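Local coordinates for SA2223 protein (Staphylococcus aureus, PDB 5KCB), which probably acts as an effector-binding protein of the integron-associated family and binds the aromatic cation ethidium, at residues F134-D139 against I148-M153. Residues are numbered along the deposited sequence; the frame is centred on the assembly and turned at random.
Sequences FELYQD and ITEIWM. With ET (ethidium), chain B.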
loop_
_atom_site.group_PDB
_atom_site.type_symbol
_atom_site.label_atom_id
_atom_site.label_comp_id
_atom_site.label_asym_id
_atom_site.label_seq_id
_atom_site.Cartn_x
_atom_site.Cartn_y
_atom_site.Cartn_z
ATOM N N PHE A 134 -2.794 0.449 -0.074
ATOM C CA PHE A 134 -1.379 0.343 -0.357
ATOM C C PHE A 134 -0.945 0.009 -1.762
ATOM O O PHE A 134 -1.703 -0.474 -2.571
ATOM C CB PHE A 134 -0.745 -0.673 0.588
ATOM C CG PHE A 134 -1.307 -2.057 0.483
ATOM C CD1 PHE A 134 -0.784 -2.970 -0.403
ATOM C CD2 PHE A 134 -2.320 -2.463 1.308
ATOM C CE1 PHE A 134 -1.278 -4.249 -0.480
ATOM C CE2 PHE A 134 -2.819 -3.742 1.236
ATOM C CZ PHE A 134 -2.300 -4.634 0.337
ATOM N N GLU A 135 0.330 0.276 -1.996
ATOM C CA GLU A 135 1.010 -0.007 -3.242
ATOM C C GLU A 135 1.878 -1.199 -2.921
ATOM O O GLU A 135 2.531 -1.236 -1.896
ATOM C CB GLU A 135 1.890 1.155 -3.685
ATOM C CG GLU A 135 1.169 2.452 -3.932
ATOM C CD GLU A 135 1.967 3.668 -3.513
ATOM O OE1 GLU A 135 3.198 3.604 -3.425
ATOM O OE2 GLU A 135 1.348 4.707 -3.267
ATOM N N LEU A 136 1.861 -2.185 -3.792
ATOM C CA LEU A 136 2.666 -3.368 -3.589
ATOM C C LEU A 136 3.723 -3.417 -4.673
ATOM O O LEU A 136 3.396 -3.411 -5.839
ATOM C CB LEU A 136 1.798 -4.607 -3.644
ATOM C CG LEU A 136 2.512 -5.924 -3.465
ATOM C CD1 LEU A 136 2.990 -6.091 -2.047
ATOM C CD2 LEU A 136 1.579 -7.043 -3.835
ATOM N N TYR A 137 4.988 -3.452 -4.268
ATOM C CA TYR A 137 6.103 -3.476 -5.210
ATOM C C TYR A 137 6.817 -4.813 -5.274
ATOM O O TYR A 137 7.522 -5.196 -4.369
ATOM C CB TYR A 137 7.101 -2.382 -4.844
ATOM C CG TYR A 137 6.525 -1.008 -4.955
ATOM C CD1 TYR A 137 6.476 -0.367 -6.157
ATOM C CD2 TYR A 137 5.997 -0.370 -3.862
ATOM C CE1 TYR A 137 5.935 0.879 -6.278
ATOM C CE2 TYR A 137 5.451 0.882 -3.972
ATOM C CZ TYR A 137 5.419 1.498 -5.191
ATOM O OH TYR A 137 4.886 2.733 -5.340
ATOM N N GLN A 138 6.616 -5.519 -6.370
ATOM C CA GLN A 138 7.251 -6.813 -6.588
ATOM C C GLN A 138 8.711 -6.663 -6.994
ATOM O O GLN A 138 9.137 -5.594 -7.386
ATOM C CB GLN A 138 6.520 -7.588 -7.673
ATOM C CG GLN A 138 6.800 -7.081 -9.070
ATOM C CD GLN A 138 6.041 -7.829 -10.127
ATOM O OE1 GLN A 138 6.005 -9.052 -10.135
ATOM N NE2 GLN A 138 5.428 -7.097 -11.032
ATOM N N ASP A 139 9.456 -7.756 -6.926
ATOM C CA ASP A 139 10.860 -7.759 -7.326
ATOM C C ASP A 139 10.929 -7.426 -8.812
ATOM O O ASP A 139 10.094 -7.870 -9.578
ATOM C CB ASP A 139 11.493 -9.133 -7.048
ATOM C CG ASP A 139 12.050 -9.247 -5.645
ATOM O OD1 ASP A 139 11.888 -8.287 -4.881
ATOM O OD2 ASP A 139 12.662 -10.277 -5.298
ATOM N N ILE A 148 5.257 -3.386 -13.223
ATOM C CA ILE A 148 3.917 -3.305 -12.694
ATOM C C ILE A 148 3.870 -3.144 -11.185
ATOM O O ILE A 148 4.426 -3.925 -10.431
ATOM C CB ILE A 148 3.111 -4.537 -13.132
ATOM C CG1 ILE A 148 2.847 -4.469 -14.628
ATOM C CG2 ILE A 148 1.779 -4.633 -12.422
ATOM C CD1 ILE A 148 2.363 -5.773 -15.200
ATOM N N THR A 149 3.170 -2.100 -10.780
ATOM C CA THR A 149 2.949 -1.787 -9.389
ATOM C C THR A 149 1.476 -2.056 -9.159
ATOM O O THR A 149 0.653 -1.679 -9.966
ATOM C CB THR A 149 3.223 -0.321 -9.082
ATOM O OG1 THR A 149 4.575 -0.010 -9.398
ATOM C CG2 THR A 149 2.975 -0.040 -7.635
ATOM N N GLU A 150 1.151 -2.716 -8.063
ATOM C CA GLU A 150 -0.228 -3.026 -7.749
ATOM C C GLU A 150 -0.747 -2.066 -6.712
ATOM O O GLU A 150 -0.059 -1.759 -5.762
ATOM C CB GLU A 150 -0.374 -4.438 -7.204
ATOM C CG GLU A 150 -0.390 -5.542 -8.241
ATOM C CD GLU A 150 -0.539 -6.910 -7.625
ATOM O OE1 GLU A 150 -0.714 -7.002 -6.417
ATOM O OE2 GLU A 150 -0.474 -7.901 -8.351
ATOM N N ILE A 151 -1.966 -1.599 -6.912
ATOM C CA ILE A 151 -2.610 -0.689 -5.992
ATOM C C ILE A 151 -3.809 -1.388 -5.380
ATOM O O ILE A 151 -4.725 -1.787 -6.073
ATOM C CB ILE A 151 -3.057 0.579 -6.713
ATOM C CG1 ILE A 151 -1.845 1.329 -7.250
ATOM C CG2 ILE A 151 -3.875 1.452 -5.794
ATOM C CD1 ILE A 151 -2.186 2.559 -8.030
ATOM N N TRP A 152 -3.791 -1.532 -4.068
ATOM C CA TRP A 152 -4.852 -2.214 -3.360
ATOM C C TRP A 152 -5.748 -1.276 -2.569
ATOM O O TRP A 152 -5.313 -0.701 -1.599
ATOM C CB TRP A 152 -4.229 -3.218 -2.398
ATOM C CG TRP A 152 -3.550 -4.375 -3.016
ATOM C CD1 TRP A 152 -2.511 -4.347 -3.871
ATOM C CD2 TRP A 152 -3.843 -5.749 -2.791
ATOM N NE1 TRP A 152 -2.140 -5.612 -4.213
ATOM C CE2 TRP A 152 -2.948 -6.496 -3.560
ATOM C CE3 TRP A 152 -4.791 -6.420 -2.023
ATOM C CZ2 TRP A 152 -2.970 -7.877 -3.587
ATOM C CZ3 TRP A 152 -4.807 -7.779 -2.046
ATOM C CH2 TRP A 152 -3.906 -8.499 -2.823
ATOM N N MET A 153 -7.000 -1.146 -2.991
ATOM C CA MET A 153 -7.976 -0.306 -2.312
ATOM C C MET A 153 -9.015 -1.171 -1.596
ATOM O O MET A 153 -9.705 -1.947 -2.211
ATOM C CB MET A 153 -8.686 0.615 -3.292
ATOM C CG MET A 153 -7.777 1.405 -4.211
ATOM S SD MET A 153 -6.657 2.487 -3.335
ATOM C CE MET A 153 -7.796 3.389 -2.331
HETATM C C1 ET B . 7.819 4.574 -4.236
HETATM C C2 ET B . 7.239 5.822 -4.140
HETATM C C3 ET B . 7.985 6.964 -4.397
HETATM C C4 ET B . 9.324 6.898 -4.765
HETATM N N5 ET B . 11.337 5.578 -5.258
HETATM C C6 ET B . 11.953 4.374 -5.361
HETATM C C7 ET B . 11.811 1.885 -5.195
HETATM C C8 ET B . 11.078 0.737 -4.938
HETATM C C9 ET B . 9.743 0.781 -4.571
HETATM C C10 ET B . 9.089 1.990 -4.449
HETATM C C11 ET B . 11.203 3.118 -5.090
HETATM C C12 ET B . 9.784 3.154 -4.700
HETATM C C13 ET B . 9.148 4.470 -4.591
HETATM C C14 ET B . 9.967 5.675 -4.871
HETATM C C15 ET B . 13.394 4.241 -5.741
HETATM C C16 ET B . 14.309 3.769 -4.811
HETATM C C17 ET B . 15.645 3.641 -5.145
HETATM C C18 ET B . 16.090 4.001 -6.415
HETATM C C19 ET B . 15.184 4.479 -7.356
HETATM C C20 ET B . 13.833 4.587 -7.014
HETATM C C21 ET B . 12.079 6.828 -5.508
HETATM C C22 ET B . 12.311 7.598 -4.226
HETATM N N23 ET B . 7.383 8.168 -4.294
HETATM N N24 ET B . 11.683 -0.457 -5.042
HETATM O O HOH W 1 4.176 -4.972 -7.890
#
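F134 and W152 face each other as an antiparallel hydrogen-bonded pair, and the pairing sets their rings on the same face, where they stack, a worked example of how a cross-strand pair can reinforce a hairpin. The two backbones are joined from W152 N to F134 O at 2.8 Å, almost straight, and from F134 N to W152 O. With CG of F134 set between its own N and carbonyl carbon (chi1 60°), the phenyl leans across to the neighbouring strand. Its CE1 comes 3.4 Å from CG of W152, the phenyl lying over the five-membered ring as an offset stack with planes 17° apart, while CB of W152 sits over the phenyl face in a CH-pi contact.

L136 follows on the same face, in a hydrogen-bonded pair with E150. Its CD2 lies 3.5 Å from OE1 of E150 and also approaches the indole obliquely. OE1 of E150 accepts a hydrogen bond from NE1 of W152, 3.0 Å away, on its anti side and near the ring plane, which restrains the rotation of W152 in the stack.

Y137 and T149 lie on the other face of the hairpin, against helix 107-119; the two strands are neighbours in the antiparallel barrel. CG2 of T149 comes 3.4 Å from CE1 of Y137, whose ring carries ethidium over one face, C10 near its centre. Y137 OH donates to OE1 of E135, 2.7 Å away. The hairpin thus has two chemistries, a face where an aromatic stack adjoins a carboxylate-indole hydrogen bond and a ligand-binding face, where the acidic E135 would probably make the surroundings more favourable to a cation.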